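Local coordinates for peroxide stress regulator PerR, FUR family (Streptococcus pyogenes, PDB 4LMY), which probably senses peroxide stress and controls transcription by binding DNA as a zinc-containing, dimeric FUR-family regulator, at residues Asp11-Val16 / Ala33-Met38; Lys23-Arg26 / Thr30-Ala33; Leu82-Ser85 / Thr90-Asp93. One frame throughout, in Å; residues are numbered along the deposited sequence.

All three contacts lie in what is, as in FUR-family relatives, probably the DNA-binding part of the chain. Contacts 1 and 2 share A33 and helix 29-40; their centres are 10 Å apart, and they meet where Y13 OH packs 3.2 Å from K32 CD. Contact 1 packs helix 12-22, and contact 2 the loop after it, on helix 29-40. Contact 3, at the loop end of the hairpin of strands 79-82 and 91-94, is centred about 20 Å from contact 1 yet touches it, M38 CE lying 3.7 Å from Y92 O. Contacts 2 and 3 do not touch, their nearest atoms being about 12 Å apart. Contact 1 holds N15 of the six-residue zinc site with H4, H6, H19, H97 and H99.

Contact 1 (Asp11-Val16 / Ala33-Met38); sequences DAYENV and AIISYM
Apolar packing between V16 and I35 forms the buried side of this helix pair. The two side chains reach toward each other tip to tip, V16 CG1 lying 3.6 Å from I35 CD1. The second branch of I35, CG2, also reaches Y13: it sits 3.9 Å from Y13 CD2, and the two side chains cross at about a right angle. One isoleucine thus packs against two residues about one turn apart, Y13 and V16.

The polar neighbour is S36. Its OG approaches the Y13 ring obliquely, 3.1 Å from Y13 CE2, while its hydrogen bond goes back along its own helix to K32 O. With Y13 CG anti to the backbone N (chi1 175°), the ring swings over toward helix 29-40, where K32 and I39 also touch it.

Capping is local: D11 is the N-cap of helix 12-22, its OD2 accepting from E14 N at 2.8 Å, nearly straight at 167°. F94 of strand 91-94 touches V16. The short helical segments 12-16 and 33-38 run roughly antiparallel, at 143°, and pack the first helix on helix 29-40 within what is probably the winged-helix DNA-binding domain, beside the zinc site to which N15 belongs.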
ATOM      1  N   ASP B  11       3.070  13.336   0.222  1.00 19.80           N
ATOM      2  CA  ASP B  11       2.515  12.471  -0.818  1.00 19.19           C
ATOM      3  C   ASP B  11       3.413  12.503  -2.052  1.00 22.91           C
ATOM      4  O   ASP B  11       4.452  13.166  -2.041  1.00 24.76           O
ATOM      5  CB  ASP B  11       1.053  12.810  -1.155  1.00 21.43           C
ATOM      6  CG  ASP B  11       0.866  14.226  -1.682  1.00 24.80           C
ATOM      7  OD1 ASP B  11      -0.300  14.676  -1.721  1.00 30.56           O
ATOM      8  OD2 ASP B  11       1.856  14.891  -2.051  1.00 25.91           O
ATOM      9  N   ALA B  12       3.021  11.794  -3.106  1.00 20.71           N
ATOM     10  CA  ALA B  12       3.841  11.720  -4.314  1.00 21.59           C
ATOM     11  C   ALA B  12       4.132  13.101  -4.896  1.00 24.66           C
ATOM     12  O   ALA B  12       5.274  13.408  -5.229  1.00 21.84           O
ATOM     13  CB  ALA B  12       3.185  10.827  -5.357  1.00 21.56           C
ATOM     14  N   TYR B  13       3.095  13.930  -4.997  1.00 22.57           N
ATOM     15  CA  TYR B  13       3.217  15.273  -5.559  1.00 21.72           C
ATOM     16  C   TYR B  13       4.148  16.156  -4.739  1.00 24.32           C
ATOM     17  O   TYR B  13       5.110  16.721  -5.268  1.00 23.57           O
ATOM     18  CB  TYR B  13       1.833  15.918  -5.691  1.00 26.25           C
ATOM     19  CG  TYR B  13       1.847  17.362  -6.148  1.00 22.29           C
ATOM     20  CD1 TYR B  13       1.774  18.399  -5.228  1.00 24.59           C
ATOM     21  CD2 TYR B  13       1.917  17.687  -7.496  1.00 22.91           C
ATOM     22  CE1 TYR B  13       1.783  19.720  -5.634  1.00 25.46           C
ATOM     23  CE2 TYR B  13       1.924  19.007  -7.914  1.00 22.80           C
ATOM     24  CZ  TYR B  13       1.856  20.019  -6.979  1.00 26.57           C
ATOM     25  OH  TYR B  13       1.864  21.334  -7.387  1.00 27.62           O
ATOM     26  N   GLU B  14       3.866  16.265  -3.445  1.00 20.73           N
ATOM     27  CA  GLU B  14       4.679  17.088  -2.558  1.00 22.90           C
ATOM     28  C   GLU B  14       6.111  16.570  -2.449  1.00 20.77           C
ATOM     29  O   GLU B  14       7.041  17.342  -2.215  1.00 24.60           O
ATOM     30  CB  GLU B  14       4.040  17.203  -1.170  1.00 21.53           C
ATOM     31  CG  GLU B  14       2.709  17.946  -1.152  1.00 22.14           C
ATOM     32  CD  GLU B  14       2.830  19.405  -1.570  1.00 34.26           C
ATOM     33  OE1 GLU B  14       3.950  19.958  -1.534  1.00 36.72           O
ATOM     34  OE2 GLU B  14       1.794  20.004  -1.928  1.00 36.27           O
ATOM     35  N   ASN B  15       6.289  15.261  -2.613  1.00 21.50           N
ATOM     36  CA  ASN B  15       7.631  14.692  -2.593  1.00 20.36           C
ATOM     37  C   ASN B  15       8.467  15.167  -3.772  1.00 22.54           C
ATOM     38  O   ASN B  15       9.626  15.542  -3.604  1.00 23.88           O
ATOM     39  CB  ASN B  15       7.596  13.165  -2.565  1.00 21.51           C
ATOM     40  CG  ASN B  15       8.980  12.557  -2.657  1.00 24.36           C
ATOM     41  OD1 ASN B  15       9.385  12.060  -3.707  1.00 28.05           O
ATOM     42  ND2 ASN B  15       9.721  12.612  -1.559  1.00 19.70           N
ATOM     43  N   VAL B  16       7.875  15.144  -4.963  1.00 22.41           N
ATOM     44  CA  VAL B  16       8.574  15.601  -6.162  1.00 22.19           C
ATOM     45  C   VAL B  16       9.044  17.041  -5.985  1.00 23.84           C
ATOM     46  O   VAL B  16      10.205  17.362  -6.244  1.00 25.60           O
ATOM     47  CB  VAL B  16       7.688  15.503  -7.415  1.00 23.79           C
ATOM     48  CG1 VAL B  16       8.402  16.108  -8.614  1.00 25.65           C
ATOM     49  CG2 VAL B  16       7.330  14.059  -7.687  1.00 22.21           C
ATOM     50  N   ALA B  33       1.774  21.261 -13.265  1.00 21.89           N
ATOM     51  CA  ALA B  33       0.700  20.647 -14.039  1.00 24.15           C
ATOM     52  C   ALA B  33       1.112  19.301 -14.624  1.00 27.01           C
ATOM     53  O   ALA B  33       0.336  18.347 -14.617  1.00 28.24           O
ATOM     54  CB  ALA B  33       0.245  21.579 -15.140  1.00 26.63           C
ATOM     55  N   ILE B  34       2.338  19.227 -15.127  1.00 22.14           N
ATOM     56  CA  ILE B  34       2.830  18.001 -15.743  1.00 21.87           C
ATOM     57  C   ILE B  34       3.069  16.906 -14.697  1.00 23.48           C
ATOM     58  O   ILE B  34       2.747  15.738 -14.925  1.00 28.48           O
ATOM     59  CB  ILE B  34       4.094  18.272 -16.586  1.00 24.64           C
ATOM     60  CG1 ILE B  34       3.725  19.125 -17.802  1.00 24.91           C
ATOM     61  CG2 ILE B  34       4.739  16.973 -17.030  1.00 24.45           C
ATOM     62  CD1 ILE B  34       4.907  19.607 -18.605  1.00 27.05           C
ATOM     63  N   ILE B  35       3.609  17.293 -13.545  1.00 22.78           N
ATOM     64  CA  ILE B  35       3.792  16.357 -12.438  1.00 21.79           C
ATOM     65  C   ILE B  35       2.456  15.757 -12.006  1.00 23.82           C
ATOM     66  O   ILE B  35       2.321  14.538 -11.908  1.00 25.94           O
ATOM     67  CB  ILE B  35       4.468  17.028 -11.229  1.00 22.49           C
ATOM     68  CG1 ILE B  35       5.901  17.430 -11.581  1.00 25.45           C
ATOM     69  CG2 ILE B  35       4.466  16.088 -10.023  1.00 24.41           C
ATOM     70  CD1 ILE B  35       6.515  18.420 -10.616  1.00 24.77           C
ATOM     71  N   SER B  36       1.475  16.621 -11.763  1.00 26.56           N
ATOM     72  CA  SER B  36       0.150  16.179 -11.335  1.00 29.73           C
ATOM     73  C   SER B  36      -0.495  15.301 -12.394  1.00 30.36           C
ATOM     74  O   SER B  36      -1.109  14.282 -12.078  1.00 34.24           O
ATOM     75  CB  SER B  36      -0.754  17.376 -11.038  1.00 33.95           C
ATOM     76  OG  SER B  36      -0.283  18.114  -9.926  1.00 41.06           O
ATOM     77  N   TYR B  37      -0.353  15.706 -13.653  1.00 28.97           N
ATOM     78  CA  TYR B  37      -0.874  14.931 -14.773  1.00 31.78           C
ATOM     79  C   TYR B  37      -0.307  13.515 -14.770  1.00 28.07           C
ATOM     80  O   TYR B  37      -1.050  12.542 -14.900  1.00 34.16           O
ATOM     81  CB  TYR B  37      -0.548  15.620 -16.102  1.00 30.18           C
ATOM     82  CG  TYR B  37      -1.002  14.853 -17.328  1.00 27.96           C
ATOM     83  CD1 TYR B  37      -0.175  13.908 -17.925  1.00 28.85           C
ATOM     84  CD2 TYR B  37      -2.249  15.081 -17.893  1.00 32.70           C
ATOM     85  CE1 TYR B  37      -0.581  13.204 -19.043  1.00 29.16           C
ATOM     86  CE2 TYR B  37      -2.664  14.381 -19.015  1.00 31.71           C
ATOM     87  CZ  TYR B  37      -1.824  13.445 -19.585  1.00 32.02           C
ATOM     88  OH  TYR B  37      -2.225  12.746 -20.701  1.00 32.33           O
ATOM     89  N   MET B  38       1.011  13.409 -14.623  1.00 26.87           N
ATOM     90  CA  MET B  38       1.696  12.122 -14.647  1.00 25.61           C
ATOM     91  C   MET B  38       1.301  11.251 -13.460  1.00 32.72           C
ATOM     92  O   MET B  38       1.138  10.038 -13.596  1.00 33.06           O
ATOM     93  CB  MET B  38       3.213  12.315 -14.680  1.00 26.38           C
ATOM     94  CG  MET B  38       3.734  12.911 -15.981  1.00 31.75           C
ATOM     95  SD  MET B  38       3.221  11.957 -17.421  1.00 34.56           S
ATOM     96  CE  MET B  38       3.997  10.381 -17.071  1.00 35.41           C
TER

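Contact 2 (Lys23-Arg26 / Thr30-Ala33); sequences KHIR and TRKA
A surface contact between a loop and a helix, carried by a single side-chain-to-backbone hydrogen bond, links I25 and R26, in the loop between helices 12-22 and 29-40, to R31 of the second helix. R31 spans the gap. Its NH1 donates to R26 O at 3.0 Å; the N-H...O angle of 144° is moderately bent. NH1 lies in the carbonyl plane of R26, and the oxygen meets the guanidinium at its edge, 17° out of the guanidinium plane.

The arginine reaches the loop by a bent route. CG leaves anti to the backbone N (chi1 179°), and bends at chi2 and chi3 then bring the head group round to R26 O. NE is held too, by a hydrogen bond to N69 OD1 of helix 63-75. With NH1 held by the loop and NE by N69, two bonds to separate partners limit rotation of the guanidinium.

I25 supplies the apolar side. Its CG2 branch comes within 3.4 Å of R31 NH1, approaching the guanidinium obliquely, and the two side chains cross at about a right angle. Both side chains also touch L20 of helix 12-22 and V72 of helix 63-75. R26 contributes its carbonyl, while its side chain leads away from R31.

The loop starts with a tight helix ending. H24, at positive phi, is the C-prime residue, with I25 N bonded to L20 O and H24 N to R21 O. This is a Schellman motif terminating helix 12-22, followed by an interhelical connection hydrogen-bonded to an arginine of the next helix, in what is probably the winged-helix DNA-binding domain of this FUR-family protein.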
ATOM      1  N   LYS B  23      17.181  20.557  -5.081  1.00 48.32           N
ATOM      2  CA  LYS B  23      18.146  20.669  -6.170  1.00 49.11           C
ATOM      3  C   LYS B  23      18.123  22.050  -6.825  1.00 51.03           C
ATOM      4  O   LYS B  23      18.785  22.268  -7.841  1.00 52.85           O
ATOM      5  CB  LYS B  23      17.879  19.599  -7.228  1.00 46.44           C
ATOM      6  CG  LYS B  23      17.785  18.186  -6.681  1.00 52.52           C
ATOM      7  CD  LYS B  23      19.073  17.763  -6.003  1.00 54.96           C
ATOM      8  CE  LYS B  23      19.437  16.338  -6.383  1.00 49.30           C
ATOM      9  NZ  LYS B  23      19.696  16.221  -7.845  1.00 49.85           N
ATOM     10  N   HIS B  24      17.356  22.967  -6.241  1.00 44.98           N
ATOM     11  CA  HIS B  24      17.212  24.329  -6.760  1.00 48.90           C
ATOM     12  C   HIS B  24      16.677  24.369  -8.189  1.00 47.80           C
ATOM     13  O   HIS B  24      17.118  25.179  -9.004  1.00 42.31           O
ATOM     14  CB  HIS B  24      18.533  25.100  -6.671  1.00 49.97           C
ATOM     15  CG  HIS B  24      19.131  25.120  -5.300  1.00 56.77           C
ATOM     16  ND1 HIS B  24      20.164  24.288  -4.928  1.00 53.19           N
ATOM     17  CD2 HIS B  24      18.841  25.870  -4.210  1.00 56.11           C
ATOM     18  CE1 HIS B  24      20.486  24.525  -3.668  1.00 54.62           C
ATOM     19  NE2 HIS B  24      19.698  25.480  -3.211  1.00 56.84           N
ATOM     20  N   ILE B  25      15.729  23.491  -8.490  1.00 34.98           N
ATOM     21  CA  ILE B  25      15.080  23.491  -9.794  1.00 36.72           C
ATOM     22  C   ILE B  25      13.782  24.287  -9.710  1.00 36.15           C
ATOM     23  O   ILE B  25      12.935  24.010  -8.860  1.00 37.49           O
ATOM     24  CB  ILE B  25      14.792  22.059 -10.273  1.00 37.15           C
ATOM     25  CG1 ILE B  25      16.099  21.267 -10.381  1.00 36.48           C
ATOM     26  CG2 ILE B  25      14.055  22.077 -11.605  1.00 36.81           C
ATOM     27  CD1 ILE B  25      15.903  19.809 -10.712  1.00 43.06           C
ATOM     28  N   ARG B  26      13.639  25.282 -10.581  1.00 31.79           N
ATOM     29  CA  ARG B  26      12.478  26.170 -10.554  1.00 31.35           C
ATOM     30  C   ARG B  26      11.177  25.401 -10.740  1.00 30.60           C
ATOM     31  O   ARG B  26      11.072  24.530 -11.603  1.00 36.99           O
ATOM     32  CB  ARG B  26      12.597  27.261 -11.622  1.00 33.84           C
ATOM     33  CG  ARG B  26      11.391  28.193 -11.701  1.00 38.85           C
ATOM     34  CD  ARG B  26      11.606  29.304 -12.721  1.00 37.10           C
ATOM     35  NE  ARG B  26      10.437  30.174 -12.843  1.00 33.81           N
ATOM     36  CZ  ARG B  26      10.249  31.282 -12.131  1.00 33.90           C
ATOM     37  NH1 ARG B  26      11.155  31.663 -11.241  1.00 34.29           N
ATOM     38  NH2 ARG B  26       9.156  32.011 -12.310  1.00 33.77           N
ATOM     39  N   THR B  30       3.576  25.228 -15.078  1.00 24.42           N
ATOM     40  CA  THR B  30       3.552  24.184 -16.093  1.00 23.22           C
ATOM     41  C   THR B  30       4.177  22.903 -15.549  1.00 22.45           C
ATOM     42  O   THR B  30       3.673  21.804 -15.782  1.00 24.86           O
ATOM     43  CB  THR B  30       4.302  24.632 -17.365  1.00 28.13           C
ATOM     44  OG1 THR B  30       3.547  25.654 -18.027  1.00 32.86           O
ATOM     45  CG2 THR B  30       4.490  23.464 -18.314  1.00 30.70           C
ATOM     46  N   ARG B  31       5.270  23.057 -14.807  1.00 23.26           N
ATOM     47  CA  ARG B  31       5.947  21.917 -14.202  1.00 22.27           C
ATOM     48  C   ARG B  31       5.043  21.214 -13.197  1.00 23.39           C
ATOM     49  O   ARG B  31       4.993  19.985 -13.146  1.00 22.44           O
ATOM     50  CB  ARG B  31       7.252  22.360 -13.541  1.00 25.94           C
ATOM     51  CG  ARG B  31       8.020  21.247 -12.850  1.00 29.64           C
ATOM     52  CD  ARG B  31       9.514  21.514 -12.902  1.00 30.19           C
ATOM     53  NE  ARG B  31      10.051  21.335 -14.250  1.00 42.43           N
ATOM     54  CZ  ARG B  31      11.125  21.963 -14.717  1.00 45.78           C
ATOM     55  NH1 ARG B  31      11.777  22.824 -13.950  1.00 42.06           N
ATOM     56  NH2 ARG B  31      11.543  21.736 -15.956  1.00 54.71           N
ATOM     57  N   LYS B  32       4.317  22.001 -12.409  1.00 23.86           N
ATOM     58  CA  LYS B  32       3.368  21.447 -11.449  1.00 24.48           C
ATOM     59  C   LYS B  32       2.243  20.699 -12.156  1.00 22.80           C
ATOM     60  O   LYS B  32       1.811  19.635 -11.704  1.00 25.60           O
ATOM     61  CB  LYS B  32       2.792  22.550 -10.562  1.00 23.22           C
ATOM     62  CG  LYS B  32       3.776  23.076  -9.540  1.00 23.04           C
ATOM     63  CD  LYS B  32       3.113  24.019  -8.547  1.00 31.12           C
ATOM     64  CE  LYS B  32       3.228  25.468  -8.983  1.00 38.20           C
ATOM     65  NZ  LYS B  32       2.474  26.380  -8.073  1.00 33.22           N
ATOM     66  N   ALA B  33       1.774  21.261 -13.265  1.00 21.89           N
ATOM     67  CA  ALA B  33       0.700  20.647 -14.039  1.00 24.15           C
ATOM     68  C   ALA B  33       1.112  19.301 -14.624  1.00 27.01           C
ATOM     69  O   ALA B  33       0.336  18.347 -14.617  1.00 28.24           O
ATOM     70  CB  ALA B  33       0.245  21.579 -15.140  1.00 26.63           C
TER

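Contact 3 (Leu82-Ser85 / Thr90-Asp93); sequences LKIS and TYYD
L82 and Y91 form the tight part of this contact, an antiparallel hydrogen-bonded pair in which each backbone gives and takes one bond. L82 N donates to Y91 O at 2.6 Å, almost perfectly straight at 178°; the return bond from Y91 N to L82 O is longer, 3.1 Å. Further along strand 91-94, L82 CD1 rests 4.1 Å from D93 CB, and H44 touches L82, Y91 and D93.

Away from this pair the segments diverge and the contact becomes looser and more exposed. I84 still points toward the second segment, but its CD1 only reaches Y91 CE2 at 4.2 Å, in an oblique position relative to the ring. The phenol end of Y91 is anchored beyond it, its OH hydrogen-bonded to D87 in the turn. K83 starts away from its partner, and bends at chi2, chi3 and chi4 bring its NZ back to T90 OG1, a weak bond of 3.3 Å supplemented by another weak one to L88 O.

Strands 79-82 and 91-94 form a two-stranded antiparallel sheet, and the contact is the loop end of its beta hairpin. Following helix 63-75, this hairpin is consistent with the wing of the winged-helix DNA-binding domain characteristic of FUR-family regulators.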
ATOM      1  N   LEU B  82       9.261   3.996 -21.015  1.00 45.41           N
ATOM      2  CA  LEU B  82       8.943   2.607 -21.325  1.00 49.11           C
ATOM      3  C   LEU B  82       8.864   2.377 -22.829  1.00 41.41           C
ATOM      4  O   LEU B  82       8.621   3.307 -23.598  1.00 43.85           O
ATOM      5  CB  LEU B  82       7.630   2.187 -20.663  1.00 48.80           C
ATOM      6  CG  LEU B  82       7.521   2.355 -19.147  1.00 58.29           C
ATOM      7  CD1 LEU B  82       6.255   1.685 -18.639  1.00 55.33           C
ATOM      8  CD2 LEU B  82       8.750   1.804 -18.437  1.00 55.30           C
ATOM      9  N   LYS B  83       9.066   1.130 -23.239  1.00 46.13           N
ATOM     10  CA  LYS B  83       9.004   0.771 -24.648  1.00 51.51           C
ATOM     11  C   LYS B  83       8.051  -0.384 -24.897  1.00 59.13           C
ATOM     12  O   LYS B  83       7.925  -1.293 -24.077  1.00 50.51           O
ATOM     13  CB  LYS B  83      10.392   0.395 -25.168  1.00 51.06           C
ATOM     14  CG  LYS B  83      10.857   1.247 -26.333  1.00 55.84           C
ATOM     15  CD  LYS B  83      11.125   2.672 -25.883  1.00 55.35           C
ATOM     16  CE  LYS B  83      10.770   3.668 -26.972  1.00 60.14           C
ATOM     17  NZ  LYS B  83      11.957   4.299 -27.611  1.00 64.90           N
ATOM     18  N   ILE B  84       7.373  -0.333 -26.037  1.00 59.61           N
ATOM     19  CA  ILE B  84       6.600  -1.463 -26.522  1.00 69.98           C
ATOM     20  C   ILE B  84       7.269  -1.956 -27.799  1.00 77.19           C
ATOM     21  O   ILE B  84       7.763  -1.154 -28.590  1.00 74.64           O
ATOM     22  CB  ILE B  84       5.137  -1.071 -26.805  1.00 72.81           C
ATOM     23  CG1 ILE B  84       4.468  -0.548 -25.531  1.00 62.93           C
ATOM     24  CG2 ILE B  84       4.353  -2.254 -27.351  1.00 78.35           C
ATOM     25  CD1 ILE B  84       2.988  -0.270 -25.691  1.00 60.01           C
ATOM     26  N   SER B  85       7.308  -3.272 -27.983  1.00 83.14           N
ATOM     27  CA  SER B  85       7.932  -3.863 -29.162  1.00 80.45           C
ATOM     28  C   SER B  85       7.287  -3.353 -30.449  1.00 77.39           C
ATOM     29  O   SER B  85       6.075  -3.129 -30.495  1.00 75.06           O
ATOM     30  CB  SER B  85       7.854  -5.389 -29.097  1.00 80.95           C
ATOM     31  OG  SER B  85       8.430  -5.877 -27.897  1.00 88.56           O
ATOM     32  N   THR B  90       8.195   6.584 -27.367  1.00 33.14           N
ATOM     33  CA  THR B  90       8.522   6.479 -25.954  1.00 32.24           C
ATOM     34  C   THR B  90       7.291   6.802 -25.124  1.00 30.23           C
ATOM     35  O   THR B  90       6.630   7.817 -25.343  1.00 29.35           O
ATOM     36  CB  THR B  90       9.660   7.436 -25.562  1.00 37.53           C
ATOM     37  OG1 THR B  90      10.842   7.100 -26.298  1.00 39.59           O
ATOM     38  CG2 THR B  90       9.948   7.340 -24.070  1.00 39.74           C
ATOM     39  N   TYR B  91       6.976   5.922 -24.181  1.00 34.30           N
ATOM     40  CA  TYR B  91       5.865   6.153 -23.272  1.00 30.94           C
ATOM     41  C   TYR B  91       6.396   6.376 -21.867  1.00 33.73           C
ATOM     42  O   TYR B  91       7.435   5.833 -21.491  1.00 36.75           O
ATOM     43  CB  TYR B  91       4.882   4.985 -23.316  1.00 33.84           C
ATOM     44  CG  TYR B  91       4.295   4.769 -24.690  1.00 32.11           C
ATOM     45  CD1 TYR B  91       3.269   5.579 -25.162  1.00 33.64           C
ATOM     46  CD2 TYR B  91       4.776   3.766 -25.523  1.00 38.64           C
ATOM     47  CE1 TYR B  91       2.734   5.395 -26.420  1.00 34.44           C
ATOM     48  CE2 TYR B  91       4.245   3.572 -26.783  1.00 38.11           C
ATOM     49  CZ  TYR B  91       3.226   4.389 -27.226  1.00 34.27           C
ATOM     50  OH  TYR B  91       2.694   4.202 -28.479  1.00 39.99           O
ATOM     51  N   TYR B  92       5.684   7.188 -21.095  1.00 34.35           N
ATOM     52  CA  TYR B  92       6.172   7.614 -19.793  1.00 34.60           C
ATOM     53  C   TYR B  92       5.240   7.170 -18.674  1.00 31.91           C
ATOM     54  O   TYR B  92       4.025   7.125 -18.845  1.00 34.78           O
ATOM     55  CB  TYR B  92       6.349   9.134 -19.771  1.00 32.61           C
ATOM     56  CG  TYR B  92       7.331   9.637 -20.806  1.00 30.42           C
ATOM     57  CD1 TYR B  92       8.662   9.852 -20.481  1.00 30.82           C
ATOM     58  CD2 TYR B  92       6.928   9.888 -22.113  1.00 28.67           C
ATOM     59  CE1 TYR B  92       9.564  10.308 -21.423  1.00 33.13           C
ATOM     60  CE2 TYR B  92       7.822  10.341 -23.063  1.00 33.73           C
ATOM     61  CZ  TYR B  92       9.138  10.551 -22.712  1.00 36.47           C
ATOM     62  OH  TYR B  92      10.033  11.006 -23.655  1.00 37.54           O
ATOM     63  N   ASP B  93       5.820   6.842 -17.525  1.00 37.27           N
ATOM     64  CA  ASP B  93       5.040   6.397 -16.380  1.00 40.84           C
ATOM     65  C   ASP B  93       5.602   6.970 -15.089  1.00 29.41           C
ATOM     66  O   ASP B  93       6.795   6.850 -14.817  1.00 35.31           O
ATOM     67  CB  ASP B  93       5.040   4.871 -16.297  1.00 44.63           C
ATOM     68  CG  ASP B  93       4.138   4.349 -15.197  1.00 46.62           C
ATOM     69  OD1 ASP B  93       2.978   4.804 -15.114  1.00 47.68           O
ATOM     70  OD2 ASP B  93       4.590   3.488 -14.414  1.00 56.14           O
TER